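Local atomic coordinates of methyltransferase WBDD (Escherichia coli, PDB entry 4AZS), a protein that acts as a bifunctional kinase and methyltransferase that regulates the chain length of the O9a O antigen in Escherichia coli. Residues Phe429-Trp443 against Gln470-Gln482. Numbering follows the deposited sequence.
Sequences FNLPQPWSNWLYAVW and QQRGATEQWIIAQ
The indole of W443 takes E476 on one face: its CB stands 3.4 Å from the centroid of the five-membered ring and 12° off the ring normal, a CH-pi contact. L439 O lies at the indole edge, in plane, and CD1 of I479 approaches the far end, 3.7 Å from W443 CH2. Y440 is met at its edge, where E476 OE1 lies 3.1 Å from Y440 CD2 and G473 CA comes near the ring plane; carboxylate and ring planes are 63° apart. E476 CG sits between backbone N and carbonyl carbon, and the bend at chi2 carries the carboxylate from the indole toward the phenol. The Q471 methylenes cross the hydroxyl end of Y440. The F429 ring and W478 meet edge to edge at 3.9 Å (CD1 to CZ3), with A481 CB beside F429. Beside the indole, L439 and I480 meet tip to tip, their CD1 atoms a tight 3.4 Å apart. A water bound to S436 O reaches E476 OE2 and Q477 NE2 weakly, whereas buried W443 NE1 has no hydrogen-bonding partner in the model. W478 meets W443 of one neighbouring subunit and W443 meets W478 of another, so both helices join subunit interfaces. Helices 435-443 and 475-482, with axes 10.1 Å apart and crossing at 101°, form a nearly perpendicular pair packed against helices 341-357 and 397-410, consistent with the helical lobe of a kinase-like fold.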
ATOM      1  N   PHE A 429      58.015 -33.398  14.133  1.00 94.44           N
ATOM      2  CA  PHE A 429      57.493 -33.044  12.815  1.00100.96           C
ATOM      3  C   PHE A 429      58.631 -32.484  11.933  1.00100.13           C
ATOM      4  O   PHE A 429      59.344 -33.257  11.290  1.00103.81           O
ATOM      5  CB  PHE A 429      56.285 -32.078  12.933  1.00 96.33           C
ATOM      6  CG  PHE A 429      55.036 -32.558  12.214  1.00 99.05           C
ATOM      7  CD1 PHE A 429      54.400 -33.734  12.605  1.00 98.71           C
ATOM      8  CD2 PHE A 429      54.498 -31.840  11.151  1.00 97.53           C
ATOM      9  CE1 PHE A 429      53.258 -34.179  11.954  1.00 98.52           C
ATOM     10  CE2 PHE A 429      53.360 -32.283  10.498  1.00 99.38           C
ATOM     11  CZ  PHE A 429      52.740 -33.454  10.898  1.00 99.50           C
ATOM     12  N   ASN A 430      58.847 -31.169  11.953  1.00 90.77           N
ATOM     13  CA  ASN A 430      59.644 -30.491  10.919  1.00 88.49           C
ATOM     14  C   ASN A 430      61.136 -30.226  11.170  1.00 81.57           C
ATOM     15  O   ASN A 430      61.698 -29.371  10.487  1.00 89.58           O
ATOM     16  CB  ASN A 430      59.034 -29.107  10.615  1.00 89.33           C
ATOM     17  CG  ASN A 430      57.631 -29.178  10.066  1.00 90.69           C
ATOM     18  OD1 ASN A 430      57.187 -30.209   9.553  1.00 95.50           O
ATOM     19  ND2 ASN A 430      56.923 -28.063  10.157  1.00 92.57           N
ATOM     20  N   LEU A 431      61.803 -30.888  12.112  1.00 69.19           N
ATOM     21  CA  LEU A 431      63.190 -30.482  12.373  1.00 61.18           C
ATOM     22  C   LEU A 431      64.211 -31.424  11.738  1.00 58.42           C
ATOM     23  O   LEU A 431      64.302 -32.585  12.110  1.00 63.85           O
ATOM     24  CB  LEU A 431      63.467 -30.354  13.871  1.00 57.51           C
ATOM     25  CG  LEU A 431      62.771 -29.255  14.678  1.00 60.26           C
ATOM     26  CD1 LEU A 431      63.334 -29.230  16.094  1.00 59.23           C
ATOM     27  CD2 LEU A 431      62.941 -27.894  14.018  1.00 59.68           C
ATOM     28  N   PRO A 432      65.026 -30.918  10.814  1.00 53.48           N
ATOM     29  CA  PRO A 432      66.111 -31.757  10.406  1.00 54.94           C
ATOM     30  C   PRO A 432      67.248 -31.782  11.461  1.00 49.30           C
ATOM     31  O   PRO A 432      67.260 -30.983  12.406  1.00 44.09           O
ATOM     32  CB  PRO A 432      66.580 -31.077   9.124  1.00 56.92           C
ATOM     33  CG  PRO A 432      66.428 -29.641   9.441  1.00 58.06           C
ATOM     34  CD  PRO A 432      65.254 -29.531  10.394  1.00 58.19           C
ATOM     35  N   GLN A 433      68.147 -32.743  11.299  1.00 49.22           N
ATOM     36  CA  GLN A 433      69.407 -32.757  12.008  1.00 55.35           C
ATOM     37  C   GLN A 433      70.158 -31.526  11.561  1.00 55.52           C
ATOM     38  O   GLN A 433      70.055 -31.124  10.410  1.00 61.91           O
ATOM     39  CB  GLN A 433      70.206 -34.012  11.651  1.00 56.60           C
ATOM     40  CG  GLN A 433      69.635 -35.249  12.291  1.00 59.51           C
ATOM     41  CD  GLN A 433      70.620 -36.417  12.395  1.00 64.98           C
ATOM     42  OE1 GLN A 433      71.746 -36.311  12.928  1.00 62.33           O
ATOM     43  NE2 GLN A 433      70.170 -37.566  11.928  1.00 70.13           N
ATOM     44  N   PRO A 434      70.865 -30.865  12.468  1.00 51.94           N
ATOM     45  CA  PRO A 434      71.079 -31.054  13.878  1.00 44.86           C
ATOM     46  C   PRO A 434      70.157 -30.259  14.825  1.00 39.55           C
ATOM     47  O   PRO A 434      70.355 -30.292  16.038  1.00 33.62           O
ATOM     48  CB  PRO A 434      72.504 -30.557  14.025  1.00 47.98           C
ATOM     49  CG  PRO A 434      72.579 -29.411  13.063  1.00 48.17           C
ATOM     50  CD  PRO A 434      71.613 -29.699  11.963  1.00 51.62           C
ATOM     51  N   TRP A 435      69.141 -29.602  14.304  1.00 37.36           N
ATOM     52  CA  TRP A 435      68.149 -28.950  15.155  1.00 38.20           C
ATOM     53  C   TRP A 435      67.423 -29.955  16.052  1.00 35.12           C
ATOM     54  O   TRP A 435      67.163 -29.730  17.265  1.00 30.86           O
ATOM     55  CB  TRP A 435      67.184 -28.116  14.290  1.00 45.20           C
ATOM     56  CG  TRP A 435      67.819 -26.858  13.722  1.00 50.66           C
ATOM     57  CD1 TRP A 435      67.978 -25.632  14.363  1.00 54.05           C
ATOM     58  CD2 TRP A 435      68.406 -26.661  12.396  1.00 57.27           C
ATOM     59  NE1 TRP A 435      68.603 -24.722  13.549  1.00 60.76           N
ATOM     60  CE2 TRP A 435      68.883 -25.270  12.357  1.00 61.59           C
ATOM     61  CE3 TRP A 435      68.553 -27.451  11.264  1.00 66.22           C
ATOM     62  CZ2 TRP A 435      69.502 -24.726  11.225  1.00 68.59           C
ATOM     63  CZ3 TRP A 435      69.180 -26.897  10.125  1.00 70.47           C
ATOM     64  CH2 TRP A 435      69.648 -25.566  10.111  1.00 68.34           C
ATOM     65  N   SER A 436      67.108 -31.091  15.493  1.00 34.89           N
ATOM     66  CA  SER A 436      66.437 -32.129  16.249  1.00 36.31           C
ATOM     67  C   SER A 436      67.334 -32.666  17.370  1.00 35.22           C
ATOM     68  O   SER A 436      66.860 -32.992  18.456  1.00 35.73           O
ATOM     69  CB  SER A 436      66.079 -33.264  15.300  1.00 39.50           C
ATOM     70  OG  SER A 436      67.294 -33.689  14.634  1.00 44.90           O
ATOM     71  N   ASN A 437      68.623 -32.759  17.084  1.00 34.36           N
ATOM     72  CA  ASN A 437      69.612 -33.236  18.055  1.00 35.21           C
ATOM     73  C   ASN A 437      69.737 -32.257  19.198  1.00 33.95           C
ATOM     74  O   ASN A 437      69.843 -32.648  20.340  1.00 31.46           O
ATOM     75  CB  ASN A 437      70.952 -33.391  17.368  1.00 35.55           C
ATOM     76  CG  ASN A 437      70.898 -34.369  16.242  1.00 37.43           C
ATOM     77  OD1 ASN A 437      69.915 -35.086  16.095  1.00 40.32           O
ATOM     78  ND2 ASN A 437      71.943 -34.405  15.431  1.00 40.55           N
ATOM     79  N   TRP A 438      69.659 -30.971  18.867  1.00 33.56           N
ATOM     80  CA  TRP A 438      69.672 -29.871  19.846  1.00 35.31           C
ATOM     81  C   TRP A 438      68.536 -29.991  20.829  1.00 35.98           C
ATOM     82  O   TRP A 438      68.741 -30.017  22.065  1.00 33.07           O
ATOM     83  CB  TRP A 438      69.585 -28.559  19.065  1.00 37.24           C
ATOM     84  CG  TRP A 438      69.318 -27.332  19.860  1.00 38.77           C
ATOM     85  CD1 TRP A 438      69.909 -26.932  21.038  1.00 37.51           C
ATOM     86  CD2 TRP A 438      68.408 -26.251  19.507  1.00 40.53           C
ATOM     87  NE1 TRP A 438      69.411 -25.722  21.439  1.00 36.53           N
ATOM     88  CE2 TRP A 438      68.519 -25.265  20.568  1.00 39.54           C
ATOM     89  CE3 TRP A 438      67.544 -26.010  18.442  1.00 44.91           C
ATOM     90  CZ2 TRP A 438      67.779 -24.093  20.563  1.00 42.20           C
ATOM     91  CZ3 TRP A 438      66.794 -24.825  18.443  1.00 46.78           C
ATOM     92  CH2 TRP A 438      66.913 -23.893  19.483  1.00 46.45           C
ATOM     93  N   LEU A 439      67.345 -30.159  20.289  1.00 34.43           N
ATOM     94  CA  LEU A 439      66.156 -30.290  21.107  1.00 40.07           C
ATOM     95  C   LEU A 439      66.207 -31.565  21.936  1.00 38.48           C
ATOM     96  O   LEU A 439      65.825 -31.560  23.112  1.00 35.26           O
ATOM     97  CB  LEU A 439      64.897 -30.288  20.217  1.00 46.46           C
ATOM     98  CG  LEU A 439      63.712 -31.183  20.610  1.00 53.25           C
ATOM     99  CD1 LEU A 439      62.981 -30.586  21.802  1.00 55.76           C
ATOM    100  CD2 LEU A 439      62.706 -31.387  19.465  1.00 54.26           C
ATOM    101  N   TYR A 440      66.697 -32.645  21.335  1.00 37.10           N
ATOM    102  CA  TYR A 440      66.774 -33.887  22.061  1.00 36.78           C
ATOM    103  C   TYR A 440      67.717 -33.679  23.237  1.00 34.84           C
ATOM    104  O   TYR A 440      67.440 -34.150  24.315  1.00 33.55           O
ATOM    105  CB  TYR A 440      67.202 -35.063  21.165  1.00 39.70           C
ATOM    106  CG  TYR A 440      67.320 -36.360  21.906  1.00 41.32           C
ATOM    107  CD1 TYR A 440      68.494 -36.689  22.521  1.00 42.28           C
ATOM    108  CD2 TYR A 440      66.250 -37.255  22.009  1.00 46.12           C
ATOM    109  CE1 TYR A 440      68.645 -37.870  23.223  1.00 43.03           C
ATOM    110  CE2 TYR A 440      66.385 -38.441  22.735  1.00 46.72           C
ATOM    111  CZ  TYR A 440      67.590 -38.726  23.339  1.00 46.40           C
ATOM    112  OH  TYR A 440      67.814 -39.871  24.085  1.00 52.27           O
ATOM    113  N   ALA A 441      68.817 -32.953  23.052  1.00 33.92           N
ATOM    114  CA  ALA A 441      69.757 -32.776  24.163  1.00 33.83           C
ATOM    115  C   ALA A 441      69.106 -31.998  25.259  1.00 31.54           C
ATOM    116  O   ALA A 441      69.322 -32.261  26.417  1.00 31.84           O
ATOM    117  CB  ALA A 441      71.050 -32.088  23.726  1.00 34.86           C
ATOM    118  N   VAL A 442      68.282 -31.031  24.908  1.00 33.65           N
ATOM    119  CA  VAL A 442      67.702 -30.206  25.930  1.00 32.15           C
ATOM    120  C   VAL A 442      66.768 -31.048  26.749  1.00 33.92           C
ATOM    121  O   VAL A 442      66.727 -30.925  27.991  1.00 35.09           O
ATOM    122  CB  VAL A 442      66.904 -29.026  25.371  1.00 31.49           C
ATOM    123  CG1 VAL A 442      66.171 -28.315  26.499  1.00 32.37           C
ATOM    124  CG2 VAL A 442      67.803 -28.070  24.632  1.00 30.75           C
ATOM    125  N   TRP A 443      66.012 -31.896  26.061  1.00 36.23           N
ATOM    126  CA  TRP A 443      65.047 -32.754  26.718  1.00 42.19           C
ATOM    127  C   TRP A 443      65.655 -33.755  27.650  1.00 41.73           C
ATOM    128  O   TRP A 443      64.989 -34.186  28.543  1.00 41.67           O
ATOM    129  CB  TRP A 443      64.117 -33.445  25.714  1.00 51.20           C
ATOM    130  CG  TRP A 443      62.887 -32.608  25.468  1.00 64.52           C
ATOM    131  CD1 TRP A 443      62.794 -31.440  24.701  1.00 67.99           C
ATOM    132  CD2 TRP A 443      61.541 -32.800  26.027  1.00 73.27           C
ATOM    133  NE1 TRP A 443      61.518 -30.926  24.723  1.00 74.54           N
ATOM    134  CE2 TRP A 443      60.712 -31.694  25.494  1.00 80.83           C
ATOM    135  CE3 TRP A 443      60.958 -33.737  26.863  1.00 78.53           C
ATOM    136  CZ2 TRP A 443      59.374 -31.560  25.813  1.00 80.86           C
ATOM    137  CZ3 TRP A 443      59.605 -33.592  27.171  1.00 84.71           C
ATOM    138  CH2 TRP A 443      58.833 -32.531  26.651  1.00 87.03           C
ATOM    139  N   GLN A 470      68.800 -41.872  16.402  1.00 37.63           N
ATOM    140  CA  GLN A 470      69.457 -43.104  16.775  1.00 40.61           C
ATOM    141  C   GLN A 470      69.009 -43.537  18.173  1.00 40.55           C
ATOM    142  O   GLN A 470      69.441 -44.588  18.696  1.00 38.32           O
ATOM    143  CB  GLN A 470      70.992 -42.919  16.762  1.00 38.98           C
ATOM    144  CG  GLN A 470      71.656 -42.817  15.383  1.00 42.47           C
ATOM    145  CD  GLN A 470      73.195 -42.648  15.544  1.00 45.66           C
ATOM    146  OE1 GLN A 470      73.712 -42.555  16.664  1.00 47.22           O
ATOM    147  NE2 GLN A 470      73.902 -42.578  14.451  1.00 47.51           N
ATOM    148  N   GLN A 471      68.197 -42.699  18.802  1.00 41.24           N
ATOM    149  CA  GLN A 471      67.751 -42.964  20.161  1.00 46.04           C
ATOM    150  C   GLN A 471      66.282 -43.325  20.113  1.00 47.94           C
ATOM    151  O   GLN A 471      65.599 -43.079  19.099  1.00 49.97           O
ATOM    152  CB  GLN A 471      67.964 -41.755  21.107  1.00 48.71           C
ATOM    153  CG  GLN A 471      69.240 -40.892  20.968  1.00 49.35           C
ATOM    154  CD  GLN A 471      70.570 -41.605  21.188  1.00 54.58           C
ATOM    155  OE1 GLN A 471      70.691 -42.506  22.022  1.00 54.99           O
ATOM    156  NE2 GLN A 471      71.601 -41.173  20.435  1.00 55.42           N
ATOM    157  N   ARG A 472      65.791 -43.900  21.205  1.00 55.81           N
ATOM    158  CA  ARG A 472      64.359 -44.206  21.328  1.00 67.12           C
ATOM    159  C   ARG A 472      63.537 -42.908  21.250  1.00 72.37           C
ATOM    160  O   ARG A 472      62.455 -42.898  20.635  1.00 75.68           O
ATOM    161  CB  ARG A 472      64.001 -45.065  22.569  1.00 75.94           C
ATOM    162  CG  ARG A 472      65.083 -45.246  23.631  1.00 85.60           C
ATOM    163  CD  ARG A 472      64.857 -46.489  24.491  1.00 94.46           C
ATOM    164  NE  ARG A 472      65.678 -46.478  25.716  1.00104.23           N
ATOM    165  CZ  ARG A 472      66.906 -46.995  25.850  1.00102.72           C
ATOM    166  NH1 ARG A 472      67.516 -47.593  24.839  1.00105.67           N
ATOM    167  NH2 ARG A 472      67.538 -46.916  27.016  1.00100.36           N
ATOM    168  N   GLY A 473      64.094 -41.827  21.814  1.00 67.07           N
ATOM    169  CA  GLY A 473      63.515 -40.490  21.745  1.00 74.86           C
ATOM    170  C   GLY A 473      62.191 -40.513  22.485  1.00 83.69           C
ATOM    171  O   GLY A 473      62.140 -40.291  23.693  1.00 81.12           O
ATOM    172  N   ALA A 474      61.095 -40.672  21.757  1.00 86.19           N
ATOM    173  CA  ALA A 474      60.917 -40.090  20.433  1.00 95.18           C
ATOM    174  C   ALA A 474      59.902 -38.981  20.709  1.00 90.87           C
ATOM    175  O   ALA A 474      59.324 -38.374  19.800  1.00 90.22           O
ATOM    176  CB  ALA A 474      60.340 -41.118  19.470  1.00 95.51           C
ATOM    177  N   THR A 475      59.715 -38.722  22.001  1.00 83.24           N
ATOM    178  CA  THR A 475      58.502 -38.134  22.480  1.00 81.77           C
ATOM    179  C   THR A 475      58.654 -36.647  22.367  1.00 77.69           C
ATOM    180  O   THR A 475      57.711 -35.973  21.969  1.00 76.99           O
ATOM    181  CB  THR A 475      58.153 -38.561  23.932  1.00 86.14           C
ATOM    182  OG1 THR A 475      58.545 -37.549  24.868  1.00 89.04           O
ATOM    183  CG2 THR A 475      58.801 -39.904  24.307  1.00 86.23           C
ATOM    184  N   GLU A 476      59.844 -36.129  22.678  1.00 70.83           N
ATOM    185  CA  GLU A 476      60.046 -34.683  22.620  1.00 73.35           C
ATOM    186  C   GLU A 476      59.469 -34.182  21.295  1.00 67.02           C
ATOM    187  O   GLU A 476      58.829 -33.144  21.253  1.00 70.83           O
ATOM    188  CB  GLU A 476      61.523 -34.263  22.830  1.00 73.42           C
ATOM    189  CG  GLU A 476      62.470 -34.421  21.635  1.00 79.08           C
ATOM    190  CD  GLU A 476      62.691 -35.875  21.244  1.00 91.43           C
ATOM    191  OE1 GLU A 476      63.188 -36.647  22.098  1.00 93.77           O
ATOM    192  OE2 GLU A 476      62.364 -36.254  20.089  1.00103.50           O
ATOM    193  N   GLN A 477      59.669 -34.964  20.238  1.00 72.41           N
ATOM    194  CA  GLN A 477      59.192 -34.625  18.905  1.00 76.59           C
ATOM    195  C   GLN A 477      57.663 -34.528  18.874  1.00 75.86           C
ATOM    196  O   GLN A 477      57.093 -33.556  18.355  1.00 69.30           O
ATOM    197  CB  GLN A 477      59.712 -35.640  17.867  1.00 79.58           C
ATOM    198  CG  GLN A 477      61.042 -35.243  17.214  1.00 84.56           C
ATOM    199  CD  GLN A 477      60.948 -33.985  16.315  1.00 92.76           C
ATOM    200  OE1 GLN A 477      59.881 -33.656  15.772  1.00 97.46           O
ATOM    201  NE2 GLN A 477      62.077 -33.282  16.152  1.00 84.86           N
ATOM    202  N   TRP A 478      57.002 -35.510  19.474  1.00 76.90           N
ATOM    203  CA  TRP A 478      55.548 -35.585  19.395  1.00 74.36           C
ATOM    204  C   TRP A 478      54.850 -34.594  20.281  1.00 66.54           C
ATOM    205  O   TRP A 478      53.759 -34.139  19.967  1.00 65.91           O
ATOM    206  CB  TRP A 478      55.079 -37.017  19.636  1.00 78.75           C
ATOM    207  CG  TRP A 478      55.537 -37.936  18.527  1.00 89.31           C
ATOM    208  CD1 TRP A 478      56.226 -39.141  18.644  1.00 93.48           C
ATOM    209  CD2 TRP A 478      55.399 -37.717  17.067  1.00 99.05           C
ATOM    210  NE1 TRP A 478      56.495 -39.679  17.411  1.00100.51           N
ATOM    211  CE2 TRP A 478      56.027 -38.872  16.422  1.00107.16           C
ATOM    212  CE3 TRP A 478      54.829 -36.718  16.262  1.00100.98           C
ATOM    213  CZ2 TRP A 478      56.067 -39.003  15.036  1.00116.46           C
ATOM    214  CZ3 TRP A 478      54.880 -36.862  14.869  1.00103.46           C
ATOM    215  CH2 TRP A 478      55.481 -37.976  14.276  1.00114.62           C
ATOM    216  N   ILE A 479      55.496 -34.208  21.368  1.00 61.25           N
ATOM    217  CA  ILE A 479      54.917 -33.271  22.314  1.00 61.26           C
ATOM    218  C   ILE A 479      54.920 -31.846  21.776  1.00 65.30           C
ATOM    219  O   ILE A 479      53.965 -31.094  21.978  1.00 69.29           O
ATOM    220  CB  ILE A 479      55.684 -33.308  23.634  1.00 65.91           C
ATOM    221  CG1 ILE A 479      55.453 -34.667  24.313  1.00 63.44           C
ATOM    222  CG2 ILE A 479      55.256 -32.149  24.526  1.00 67.02           C
ATOM    223  CD1 ILE A 479      56.572 -35.051  25.244  1.00 72.68           C
ATOM    224  N   ILE A 480      55.993 -31.483  21.091  1.00 63.77           N
ATOM    225  CA  ILE A 480      56.093 -30.174  20.471  1.00 62.28           C
ATOM    226  C   ILE A 480      55.254 -30.123  19.203  1.00 64.87           C
ATOM    227  O   ILE A 480      54.656 -29.099  18.914  1.00 67.06           O
ATOM    228  CB  ILE A 480      57.563 -29.810  20.206  1.00 61.93           C
ATOM    229  CG1 ILE A 480      58.234 -29.447  21.532  1.00 63.91           C
ATOM    230  CG2 ILE A 480      57.697 -28.646  19.249  1.00 67.13           C
ATOM    231  CD1 ILE A 480      59.690 -29.823  21.563  1.00 64.50           C
ATOM    232  N   ALA A 481      55.192 -31.220  18.452  1.00 65.93           N
ATOM    233  CA  ALA A 481      54.336 -31.260  17.265  1.00 67.14           C
ATOM    234  C   ALA A 481      52.884 -31.073  17.652  1.00 65.99           C
ATOM    235  O   ALA A 481      52.142 -30.398  16.936  1.00 67.45           O
ATOM    236  CB  ALA A 481      54.513 -32.555  16.489  1.00 72.15           C
ATOM    237  N   GLN A 482      52.476 -31.670  18.774  1.00 64.12           N
ATOM    238  CA  GLN A 482      51.142 -31.433  19.325  1.00 66.70           C
ATOM    239  C   GLN A 482      51.001 -30.022  19.922  1.00 70.75           C
ATOM    240  O   GLN A 482      49.969 -29.361  19.754  1.00 74.94           O
ATOM    241  CB  GLN A 482      50.785 -32.490  20.352  1.00 64.86           C
ATOM    242  CG  GLN A 482      50.600 -33.851  19.730  1.00 68.55           C
ATOM    243  CD  GLN A 482      50.406 -34.936  20.762  1.00 71.55           C
ATOM    244  OE1 GLN A 482      51.198 -35.867  20.865  1.00 71.87           O
ATOM    245  NE2 GLN A 482      49.347 -34.819  21.535  1.00 80.00           N
TER
HETATM  246  O   HOH W   1      64.519 -34.289  18.383  1.00 51.58           O